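Local coordinates for protein transcriptional regulator, TetR family (Marinobacter aquaeolei, PDB 3NNR) that is probably a DNA-binding transcriptional regulator, with a helix-turn-helix reading head joined to an all-helical regulatory domain and two copies in the assembly, at residues E55-Y60 with P110-D115; D65-I70 with L85-D90; R129-L134 with D146-M151. All blocks are in the same frame, centred on the assembly; numbering follows the deposited sequence.

Interaction 1: residues E55-Y60 with P110-D115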
loop_
_atom_site.group_PDB
_atom_site.type_symbol
_atom_site.label_atom_id
_atom_site.label_comp_id
_atom_site.label_asym_id
_atom_site.label_seq_id
_atom_site.Cartn_x
_atom_site.Cartn_y
_atom_site.Cartn_z
ATOM N N GLU A 55 -8.481 0.035 -21.409
ATOM C CA GLU A 55 -7.610 0.684 -22.392
ATOM C C GLU A 55 -6.677 1.719 -21.763
ATOM O O GLU A 55 -5.528 1.813 -22.160
ATOM C CB GLU A 55 -8.405 1.263 -23.552
ATOM C CG GLU A 55 -7.436 1.784 -24.681
ATOM C CD GLU A 55 -7.995 1.730 -26.068
ATOM O OE1 GLU A 55 -9.010 1.005 -26.250
ATOM O OE2 GLU A 55 -7.398 2.386 -26.979
ATOM N N ILE A 56 -7.151 2.466 -20.771
ATOM C CA ILE A 56 -6.282 3.369 -20.026
ATOM C C ILE A 56 -5.152 2.552 -19.366
ATOM O O ILE A 56 -3.978 2.925 -19.468
ATOM C CB ILE A 56 -7.036 4.149 -18.952
ATOM C CG1 ILE A 56 -7.994 5.178 -19.583
ATOM C CG2 ILE A 56 -6.054 4.842 -18.035
ATOM C CD1 ILE A 56 -8.967 5.882 -18.548
ATOM N N PHE A 57 -5.510 1.457 -18.696
ATOM C CA PHE A 57 -4.504 0.575 -18.102
ATOM C C PHE A 57 -3.485 0.069 -19.133
ATOM O O PHE A 57 -2.276 0.051 -18.869
ATOM C CB PHE A 57 -5.122 -0.634 -17.403
ATOM C CG PHE A 57 -4.118 -1.686 -17.079
ATOM C CD1 PHE A 57 -3.254 -1.514 -16.004
ATOM C CD2 PHE A 57 -3.985 -2.802 -17.864
ATOM C CE1 PHE A 57 -2.290 -2.450 -15.720
ATOM C CE2 PHE A 57 -3.011 -3.742 -17.589
ATOM C CZ PHE A 57 -2.169 -3.561 -16.506
ATOM N N GLN A 58 -3.973 -0.355 -20.294
ATOM C CA GLN A 58 -3.087 -0.809 -21.360
ATOM C C GLN A 58 -2.070 0.247 -21.791
ATOM O O GLN A 58 -0.991 -0.143 -22.257
ATOM C CB GLN A 58 -3.865 -1.305 -22.575
ATOM C CG GLN A 58 -4.535 -2.633 -22.355
ATOM C CD GLN A 58 -5.356 -3.104 -23.555
ATOM O OE1 GLN A 58 -6.064 -2.326 -24.216
ATOM N NE2 GLN A 58 -5.280 -4.388 -23.818
ATOM N N GLU A 59 -2.420 1.541 -21.684
ATOM C CA GLU A 59 -1.480 2.633 -21.999
ATOM C C GLU A 59 -0.445 2.757 -20.868
ATOM O O GLU A 59 0.710 2.993 -21.157
ATOM C CB GLU A 59 -2.139 4.011 -22.232
ATOM C CG GLU A 59 -3.228 4.141 -23.350
ATOM C CD GLU A 59 -2.767 3.790 -24.777
ATOM O OE1 GLU A 59 -1.567 3.992 -25.106
ATOM O OE2 GLU A 59 -3.633 3.328 -25.582
ATOM N N TYR A 60 -0.875 2.621 -19.612
ATOM C CA TYR A 60 0.007 2.669 -18.419
ATOM C C TYR A 60 0.991 1.502 -18.467
ATOM O O TYR A 60 2.189 1.703 -18.320
ATOM C CB TYR A 60 -0.823 2.635 -17.123
ATOM C CG TYR A 60 -0.046 2.587 -15.798
ATOM C CD1 TYR A 60 0.846 3.607 -15.402
ATOM C CD2 TYR A 60 -0.223 1.542 -14.928
ATOM C CE1 TYR A 60 1.563 3.532 -14.154
ATOM C CE2 TYR A 60 0.455 1.466 -13.738
ATOM C CZ TYR A 60 1.341 2.452 -13.339
ATOM O OH TYR A 60 1.942 2.253 -12.099
ATOM N N PRO A 110 -12.177 -9.365 -15.305
ATOM C CA PRO A 110 -11.212 -10.475 -15.348
ATOM C C PRO A 110 -10.025 -10.282 -16.277
ATOM O O PRO A 110 -8.966 -10.841 -16.013
ATOM C CB PRO A 110 -12.066 -11.647 -15.809
ATOM C CG PRO A 110 -13.389 -11.367 -15.176
ATOM C CD PRO A 110 -13.559 -9.867 -15.261
ATOM N N ARG A 111 -10.199 -9.492 -17.338
ATOM C CA ARG A 111 -9.115 -9.202 -18.284
ATOM C C ARG A 111 -8.085 -8.351 -17.588
ATOM O O ARG A 111 -6.882 -8.591 -17.713
ATOM C CB ARG A 111 -9.597 -8.428 -19.507
ATOM C CG ARG A 111 -10.698 -9.074 -20.350
ATOM C CD ARG A 111 -11.289 -8.039 -21.338
ATOM N NE ARG A 111 -11.783 -6.829 -20.653
ATOM C CZ ARG A 111 -12.386 -5.788 -21.235
ATOM N NH1 ARG A 111 -12.660 -5.777 -22.536
ATOM N NH2 ARG A 111 -12.759 -4.746 -20.490
ATOM N N LEU A 112 -8.576 -7.347 -16.866
ATOM C CA LEU A 112 -7.723 -6.420 -16.121
ATOM C C LEU A 112 -6.989 -7.130 -15.000
ATOM O O LEU A 112 -5.811 -6.934 -14.800
ATOM C CB LEU A 112 -8.577 -5.291 -15.569
ATOM C CG LEU A 112 -7.895 -4.073 -14.966
ATOM C CD1 LEU A 112 -6.939 -3.510 -15.935
ATOM C CD2 LEU A 112 -8.955 -3.025 -14.598
ATOM N N ARG A 113 -7.698 -7.989 -14.290
ATOM C CA ARG A 113 -7.131 -8.801 -13.210
ATOM C C ARG A 113 -6.008 -9.687 -13.743
ATOM O O ARG A 113 -4.920 -9.726 -13.171
ATOM C CB ARG A 113 -8.238 -9.685 -12.606
ATOM C CG ARG A 113 -7.896 -10.505 -11.357
ATOM C CD ARG A 113 -9.012 -11.570 -11.147
ATOM N NE ARG A 113 -10.367 -10.978 -11.165
ATOM C CZ ARG A 113 -11.514 -11.598 -11.517
ATOM N NH1 ARG A 113 -11.552 -12.887 -11.928
ATOM N NH2 ARG A 113 -12.659 -10.900 -11.482
ATOM N N GLN A 114 -6.276 -10.379 -14.849
ATOM C CA GLN A 114 -5.277 -11.253 -15.482
ATOM C C GLN A 114 -4.044 -10.420 -15.887
ATOM O O GLN A 114 -2.950 -10.651 -15.357
ATOM C CB GLN A 114 -5.907 -12.024 -16.661
ATOM C CG GLN A 114 -4.990 -12.882 -17.554
ATOM C CD GLN A 114 -4.419 -14.113 -16.863
ATOM O OE1 GLN A 114 -4.683 -15.227 -17.307
ATOM N NE2 GLN A 114 -3.645 -13.926 -15.778
ATOM N N ASP A 115 -4.245 -9.405 -16.727
ATOM C CA ASP A 115 -3.138 -8.544 -17.193
ATOM C C ASP A 115 -2.346 -7.896 -16.030
ATOM O O ASP A 115 -1.119 -7.930 -16.040
ATOM C CB ASP A 115 -3.644 -7.446 -18.150
ATOM C CG ASP A 115 -4.260 -7.991 -19.436
ATOM O OD1 ASP A 115 -4.498 -9.220 -19.576
ATOM O OD2 ASP A 115 -4.500 -7.150 -20.320
#
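The ring of Phe57 takes both of its partners from the 110-115 helix obliquely: Leu112 comes at the root of the ring, and Asp115 CB comes near CE2. In TetR-family proteins this is where the helix leaving the DNA-binding head (here helix 49-67, which follows the predicted helix-turn-helix) lies against the regulatory domain, represented in this contact by the first turns of helix 110-136. One methyl does most of the touching. Leu112 CD1 sits 3.5 Å from Phe57 CG and 3.6 Å from Phe57 CD2, and it also brushes Phe57 CB. With CG anti to the backbone N (chi1 167°), the Phe57 ring is carried toward 110-115. Asp115 meets the ring through its methylene, with its carboxylate plane turned 42° from the ring plane, while its OD2 is hydrogen-bonded to Tyr54 OH, about one turn before Phe57 on helix 49-67. Arg111 forms a salt bridge with Asp51 of that same helix and a cation-pi contact with Tyr54, so polar links to Asp51 and Tyr54 lie next to the apolar meeting of Phe57 and Leu112. Helix 96-100 adds to the packing through Phe98, whose ring meets that of Phe57 with planes about 20° apart and also touches Leu112. Both Phe57 and Leu112 are buried, and no hydrogen bond crosses between 55-60 and 110-115. Farther along the ring, Phe57 CE2 rests 3.8 Å from Asp115 CB.

Interaction 2: residues D65-I70 with L85-D90; sequences DYYLDI and LESVFD
Tyr67 leans over Ser87, and the contact can be followed out from its CB, which lies 3.7 Å from Ser87 OG. CG stands anti to the carbonyl carbon (chi1 -61°), which lays the ring over the serine, and Tyr67 CG is still beside that hydroxyl. Tyr67 CD2 meets both Ser87 CB and Ser87 OG, each at 3.7 Å, and Tyr67 CE2 lies 3.8 Å from Ser87 O with Ser87 CB still close by. Ser87 CB thus sits over one face of the ring, 3.9 Å from the centroid and 21° off the normal: a CH-pi contact. The serine hydroxyl takes no hydrogen bond from the tyrosine and is hydrogen-bonded to Phe83 O, one turn back on its own helix. In the regulatory domain of this TetR-family fold, the contact closes a helical hairpin, the last turn of helix 49-67 lying beside helix 78-94 after the chain has looped back. Cutting Tyr67 back to an alanine is likely to leave Ser87 CB without its aromatic cover and open a gap between the helices. One residue on, Leu68 is the first to leave helical backbone angles. Its chain crosses that of Val88 at about a right angle, with Leu68 CD2 4.1 Å from Val88 CG2.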
loop_
_atom_site.group_PDB
_atom_site.type_symbol
_atom_site.label_atom_id
_atom_site.label_comp_id
_atom_site.label_asym_id
_atom_site.label_seq_id
_atom_site.Cartn_x
_atom_site.Cartn_y
_atom_site.Cartn_z
ATOM N N ASP A 65 6.393 -0.670 -18.965
ATOM C CA ASP A 65 7.226 -1.643 -19.694
ATOM C C ASP A 65 8.347 -0.983 -20.501
ATOM O O ASP A 65 9.442 -1.537 -20.592
ATOM C CB ASP A 65 6.385 -2.470 -20.668
ATOM C CG ASP A 65 5.564 -3.546 -19.992
ATOM O OD1 ASP A 65 5.729 -3.868 -18.777
ATOM O OD2 ASP A 65 4.731 -4.121 -20.723
ATOM N N TYR A 66 8.045 0.167 -21.103
ATOM C CA TYR A 66 9.011 0.933 -21.899
ATOM C C TYR A 66 10.059 1.512 -20.930
ATOM O O TYR A 66 11.226 1.375 -21.179
ATOM C CB TYR A 66 8.283 2.030 -22.734
ATOM C CG TYR A 66 8.998 2.677 -23.917
ATOM C CD1 TYR A 66 9.811 1.941 -24.789
ATOM C CD2 TYR A 66 8.735 4.012 -24.262
ATOM C CE1 TYR A 66 10.419 2.548 -25.925
ATOM C CE2 TYR A 66 9.349 4.633 -25.399
ATOM C CZ TYR A 66 10.188 3.899 -26.235
ATOM O OH TYR A 66 10.769 4.502 -27.394
ATOM N N TYR A 67 9.643 2.102 -19.809
ATOM C CA TYR A 67 10.617 2.612 -18.851
ATOM C C TYR A 67 11.467 1.494 -18.222
ATOM O O TYR A 67 12.667 1.674 -18.044
ATOM C CB TYR A 67 9.953 3.424 -17.726
ATOM C CG TYR A 67 9.178 4.669 -18.130
ATOM C CD1 TYR A 67 9.568 5.468 -19.204
ATOM C CD2 TYR A 67 8.092 5.106 -17.353
ATOM C CE1 TYR A 67 8.866 6.630 -19.534
ATOM C CE2 TYR A 67 7.385 6.273 -17.669
ATOM C CZ TYR A 67 7.776 7.026 -18.752
ATOM O OH TYR A 67 7.081 8.164 -19.072
ATOM N N LEU A 68 10.845 0.354 -17.905
ATOM C CA LEU A 68 11.528 -0.799 -17.268
ATOM C C LEU A 68 12.040 -1.885 -18.231
ATOM O O LEU A 68 12.055 -3.088 -17.872
ATOM C CB LEU A 68 10.613 -1.419 -16.234
ATOM C CG LEU A 68 10.113 -0.474 -15.151
ATOM C CD1 LEU A 68 9.253 -1.259 -14.148
ATOM C CD2 LEU A 68 11.300 0.230 -14.460
ATOM N N ASP A 69 12.424 -1.459 -19.442
ATOM C CA ASP A 69 13.029 -2.324 -20.442
ATOM C C ASP A 69 14.484 -2.015 -20.155
ATOM O O ASP A 69 15.001 -0.964 -20.568
ATOM C CB ASP A 69 12.608 -1.947 -21.868
ATOM C CG ASP A 69 13.169 -2.876 -22.929
ATOM O OD1 ASP A 69 14.034 -3.736 -22.645
ATOM O OD2 ASP A 69 12.722 -2.718 -24.076
ATOM N N ILE A 70 15.096 -2.919 -19.385
ATOM C CA ILE A 70 16.463 -2.770 -18.903
ATOM C C ILE A 70 17.459 -3.090 -20.022
ATOM O O ILE A 70 17.368 -4.171 -20.631
ATOM C CB ILE A 70 16.789 -3.697 -17.681
ATOM C CG1 ILE A 70 15.732 -3.592 -16.582
ATOM C CG2 ILE A 70 18.201 -3.399 -17.110
ATOM C CD1 ILE A 70 15.435 -2.206 -16.116
ATOM N N LEU A 85 13.360 5.009 -10.889
ATOM C CA LEU A 85 12.566 5.408 -9.727
ATOM C C LEU A 85 11.674 6.602 -10.029
ATOM O O LEU A 85 10.491 6.523 -9.838
ATOM C CB LEU A 85 13.451 5.687 -8.496
ATOM C CG LEU A 85 14.086 4.478 -7.834
ATOM C CD1 LEU A 85 15.026 4.932 -6.742
ATOM C CD2 LEU A 85 13.014 3.569 -7.277
ATOM N N GLU A 86 12.242 7.689 -10.522
ATOM C CA GLU A 86 11.435 8.886 -10.845
ATOM C C GLU A 86 10.287 8.643 -11.836
ATOM O O GLU A 86 9.172 9.127 -11.629
ATOM C CB GLU A 86 12.311 10.026 -11.376
ATOM C CG GLU A 86 13.120 10.735 -10.270
ATOM C CD GLU A 86 13.764 12.053 -10.708
ATOM O OE1 GLU A 86 13.296 12.697 -11.673
ATOM O OE2 GLU A 86 14.724 12.469 -10.046
ATOM N N SER A 87 10.582 7.885 -12.891
ATOM C CA SER A 87 9.638 7.628 -13.970
ATOM C C SER A 87 8.462 6.788 -13.518
ATOM O O SER A 87 7.342 7.052 -13.922
ATOM C CB SER A 87 10.360 6.994 -15.176
ATOM O OG SER A 87 10.838 5.688 -14.910
ATOM N N VAL A 88 8.731 5.782 -12.685
ATOM C CA VAL A 88 7.691 4.957 -12.083
ATOM C C VAL A 88 6.851 5.831 -11.122
ATOM O O VAL A 88 5.642 5.739 -11.151
ATOM C CB VAL A 88 8.272 3.697 -11.370
ATOM C CG1 VAL A 88 7.212 2.975 -10.617
ATOM C CG2 VAL A 88 8.878 2.757 -12.401
ATOM N N PHE A 89 7.485 6.673 -10.295
ATOM C CA PHE A 89 6.716 7.576 -9.410
ATOM C C PHE A 89 5.845 8.544 -10.215
ATOM O O PHE A 89 4.690 8.736 -9.855
ATOM C CB PHE A 89 7.570 8.321 -8.365
ATOM C CG PHE A 89 7.796 7.541 -7.094
ATOM C CD1 PHE A 89 6.794 7.460 -6.135
ATOM C CD2 PHE A 89 8.997 6.912 -6.836
ATOM C CE1 PHE A 89 6.993 6.732 -4.945
ATOM C CE2 PHE A 89 9.203 6.206 -5.658
ATOM C CZ PHE A 89 8.202 6.112 -4.719
ATOM N N ASP A 90 6.380 9.117 -11.289
ATOM C CA ASP A 90 5.583 9.972 -12.193
ATOM C C ASP A 90 4.399 9.199 -12.769
ATOM O O ASP A 90 3.312 9.745 -12.882
ATOM C CB ASP A 90 6.408 10.494 -13.365
ATOM C CG ASP A 90 5.600 11.428 -14.282
ATOM O OD1 ASP A 90 5.383 12.590 -13.852
ATOM O OD2 ASP A 90 5.197 11.001 -15.412
#

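Interaction 3: residues R129-L134 with D146-M151; sequences RIFAKL and DLRSAM
Phe131 and Arg148 run alongside each other, pointing opposite ways, and the contact is with the arginine's methylenes: Arg148 CD is 3.8 Å from Phe131 CB, and Arg148 CG is 4.0 Å from Phe131 CD2. The arginine chain bends at chi3 (73°), and the guanidinium plane stands 76° from the ring. Ala132 CB lies over one guanidinium face, nearer its rim than its centre. Met151, present as selenomethionine, meets another part of the Phe131 ring. Its backbone C approaches the ring edge 4.0 Å from Phe131 CE2, while its CE sits above one face, 4.3 Å from the ring plane. Behind these groups, helices 110-136 and 145-160 pack within the all-helical regulatory domain; the axes of the two short segments come within 10.5 Å, their N-to-C directions 126° apart. Ser152 and Val155 of helix 145-160 and Glu194 of helix 186-194 add to the packing round Phe131, which also comes about 3 Å from a bound, unidentified molecule. Helix 145-160 also contacts the second subunit, whose Thr192 packs on Leu147, Ala150 and Met151. No hydrogen bond joins 129-134 to 146-151, so the contact depends on carbon packing, with Arg148 lending its methylenes while its NH1 makes a weak hydrogen bond to Gln143 O.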
loop_
_atom_site.group_PDB
_atom_site.type_symbol
_atom_site.label_atom_id
_atom_site.label_comp_id
_atom_site.label_asym_id
_atom_site.label_seq_id
_atom_site.Cartn_x
_atom_site.Cartn_y
_atom_site.Cartn_z
ATOM N N ARG A 129 16.067 -7.749 -11.610
ATOM C CA ARG A 129 17.078 -7.525 -12.606
ATOM C C ARG A 129 17.919 -6.266 -12.343
ATOM O O ARG A 129 19.133 -6.307 -12.534
ATOM C CB ARG A 129 16.475 -7.559 -14.025
ATOM C CG ARG A 129 17.491 -7.651 -15.154
ATOM C CD ARG A 129 18.517 -8.803 -14.955
ATOM N NE ARG A 129 19.558 -8.804 -15.982
ATOM C CZ ARG A 129 20.775 -9.353 -15.864
ATOM N NH1 ARG A 129 21.186 -9.951 -14.731
ATOM N NH2 ARG A 129 21.617 -9.274 -16.894
ATOM N N ILE A 130 17.287 -5.191 -11.850
ATOM C CA ILE A 130 18.007 -3.951 -11.495
ATOM C C ILE A 130 18.997 -4.230 -10.365
ATOM O O ILE A 130 20.152 -3.851 -10.457
ATOM C CB ILE A 130 17.051 -2.807 -11.107
ATOM C CG1 ILE A 130 16.343 -2.265 -12.364
ATOM C CG2 ILE A 130 17.818 -1.661 -10.469
ATOM C CD1 ILE A 130 14.990 -1.605 -12.064
ATOM N N PHE A 131 18.549 -4.900 -9.315
ATOM C CA PHE A 131 19.444 -5.278 -8.233
ATOM C C PHE A 131 20.559 -6.197 -8.731
ATOM O O PHE A 131 21.709 -6.020 -8.334
ATOM C CB PHE A 131 18.717 -6.013 -7.118
ATOM C CG PHE A 131 17.748 -5.180 -6.301
ATOM C CD1 PHE A 131 17.967 -3.826 -6.018
ATOM C CD2 PHE A 131 16.682 -5.830 -5.659
ATOM C CE1 PHE A 131 17.079 -3.118 -5.209
ATOM C CE2 PHE A 131 15.797 -5.134 -4.837
ATOM C CZ PHE A 131 15.992 -3.777 -4.609
ATOM N N ALA A 132 20.214 -7.165 -9.587
ATOM C CA ALA A 132 21.201 -8.082 -10.153
ATOM C C ALA A 132 22.294 -7.279 -10.854
ATOM O O ALA A 132 23.490 -7.556 -10.622
ATOM C CB ALA A 132 20.557 -9.119 -11.105
ATOM N N LYS A 133 21.892 -6.263 -11.643
ATOM C CA LYS A 133 22.849 -5.381 -12.330
ATOM C C LYS A 133 23.611 -4.450 -11.377
ATOM O O LYS A 133 24.788 -4.170 -11.618
ATOM C CB LYS A 133 22.219 -4.556 -13.477
ATOM C CG LYS A 133 21.567 -5.386 -14.598
ATOM C CD LYS A 133 21.737 -4.810 -15.991
ATOM C CE LYS A 133 23.167 -5.051 -16.483
ATOM N NZ LYS A 133 23.291 -4.850 -17.925
ATOM N N LEU A 134 22.958 -3.955 -10.324
ATOM C CA LEU A 134 23.624 -3.103 -9.311
ATOM C C LEU A 134 24.748 -3.887 -8.589
ATOM O O LEU A 134 25.786 -3.308 -8.205
ATOM C CB LEU A 134 22.610 -2.535 -8.302
ATOM C CG LEU A 134 21.571 -1.529 -8.841
ATOM C CD1 LEU A 134 20.362 -1.402 -7.867
ATOM C CD2 LEU A 134 22.210 -0.183 -9.161
ATOM N N ASP A 146 16.808 -15.821 -2.761
ATOM C CA ASP A 146 15.640 -15.643 -1.872
ATOM C C ASP A 146 15.555 -14.287 -1.192
ATOM O O ASP A 146 14.484 -13.674 -1.195
ATOM C CB ASP A 146 15.582 -16.756 -0.829
ATOM C CG ASP A 146 15.315 -18.110 -1.453
ATOM O OD1 ASP A 146 14.540 -18.187 -2.435
ATOM O OD2 ASP A 146 15.857 -19.113 -0.944
ATOM N N LEU A 147 16.661 -13.831 -0.608
ATOM C CA LEU A 147 16.705 -12.506 0.040
ATOM C C LEU A 147 16.513 -11.346 -0.965
ATOM O O LEU A 147 15.990 -10.293 -0.596
ATOM C CB LEU A 147 17.991 -12.351 0.857
ATOM C CG LEU A 147 18.301 -11.042 1.599
ATOM C CD1 LEU A 147 17.077 -10.450 2.294
ATOM C CD2 LEU A 147 19.469 -11.249 2.619
ATOM N N ARG A 148 16.900 -11.554 -2.229
ATOM C CA ARG A 148 16.717 -10.558 -3.295
ATOM C C ARG A 148 15.250 -10.516 -3.790
ATOM O O ARG A 148 14.753 -9.433 -4.125
ATOM C CB ARG A 148 17.701 -10.805 -4.468
ATOM C CG ARG A 148 17.795 -9.645 -5.441
ATOM C CD ARG A 148 18.942 -9.780 -6.484
ATOM N NE ARG A 148 18.704 -10.797 -7.543
ATOM C CZ ARG A 148 19.376 -11.946 -7.748
ATOM N NH1 ARG A 148 20.433 -12.317 -7.007
ATOM N NH2 ARG A 148 18.994 -12.740 -8.752
ATOM N N SER A 149 14.592 -11.677 -3.894
ATOM C CA SER A 149 13.152 -11.740 -4.248
ATOM C C SER A 149 12.307 -11.044 -3.191
ATOM O O SER A 149 11.342 -10.346 -3.526
ATOM C CB SER A 149 12.643 -13.181 -4.361
ATOM O OG SER A 149 13.418 -13.922 -5.270
ATOM N N ALA A 150 12.663 -11.286 -1.926
ATOM C CA ALA A 150 12.024 -10.662 -0.774
ATOM C C ALA A 150 12.245 -9.146 -0.836
ATOM O O ALA A 150 11.289 -8.379 -0.764
ATOM C CB ALA A 150 12.575 -11.220 0.515
HETATM N N MSE A 151 13.493 -8.724 -0.995
HETATM C CA MSE A 151 13.786 -7.286 -1.071
HETATM C C MSE A 151 13.092 -6.573 -2.216
HETATM O O MSE A 151 12.719 -5.415 -2.052
HETATM C CB MSE A 151 15.284 -7.021 -1.131
HETATM C CG MSE A 151 15.893 -6.981 0.229
HETATM SE SE MSE A 151 17.744 -7.337 0.136
HETATM C CE MSE A 151 18.269 -6.508 -1.614
#

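Overall arrangement
Interactions 1 and 2 share helix 49-67 but do not touch, their centres about 17 Å apart, and interaction 2 is nested along the chain inside the loop that interaction 1 closes. Interaction 3 follows in series and shares helix 110-136 with interaction 1, yet their centres are about 26 Å apart, one at the start of that long helix and the other near its end. Interactions 2 and 3 touch: Ile70 CD1 lies 3.9 Å from Ile130 CG1. Together they trace the molecule from where the helix leaving the DNA-binding head meets the regulatory domain to a helix that contacts the second subunit, two ends joined by long helices.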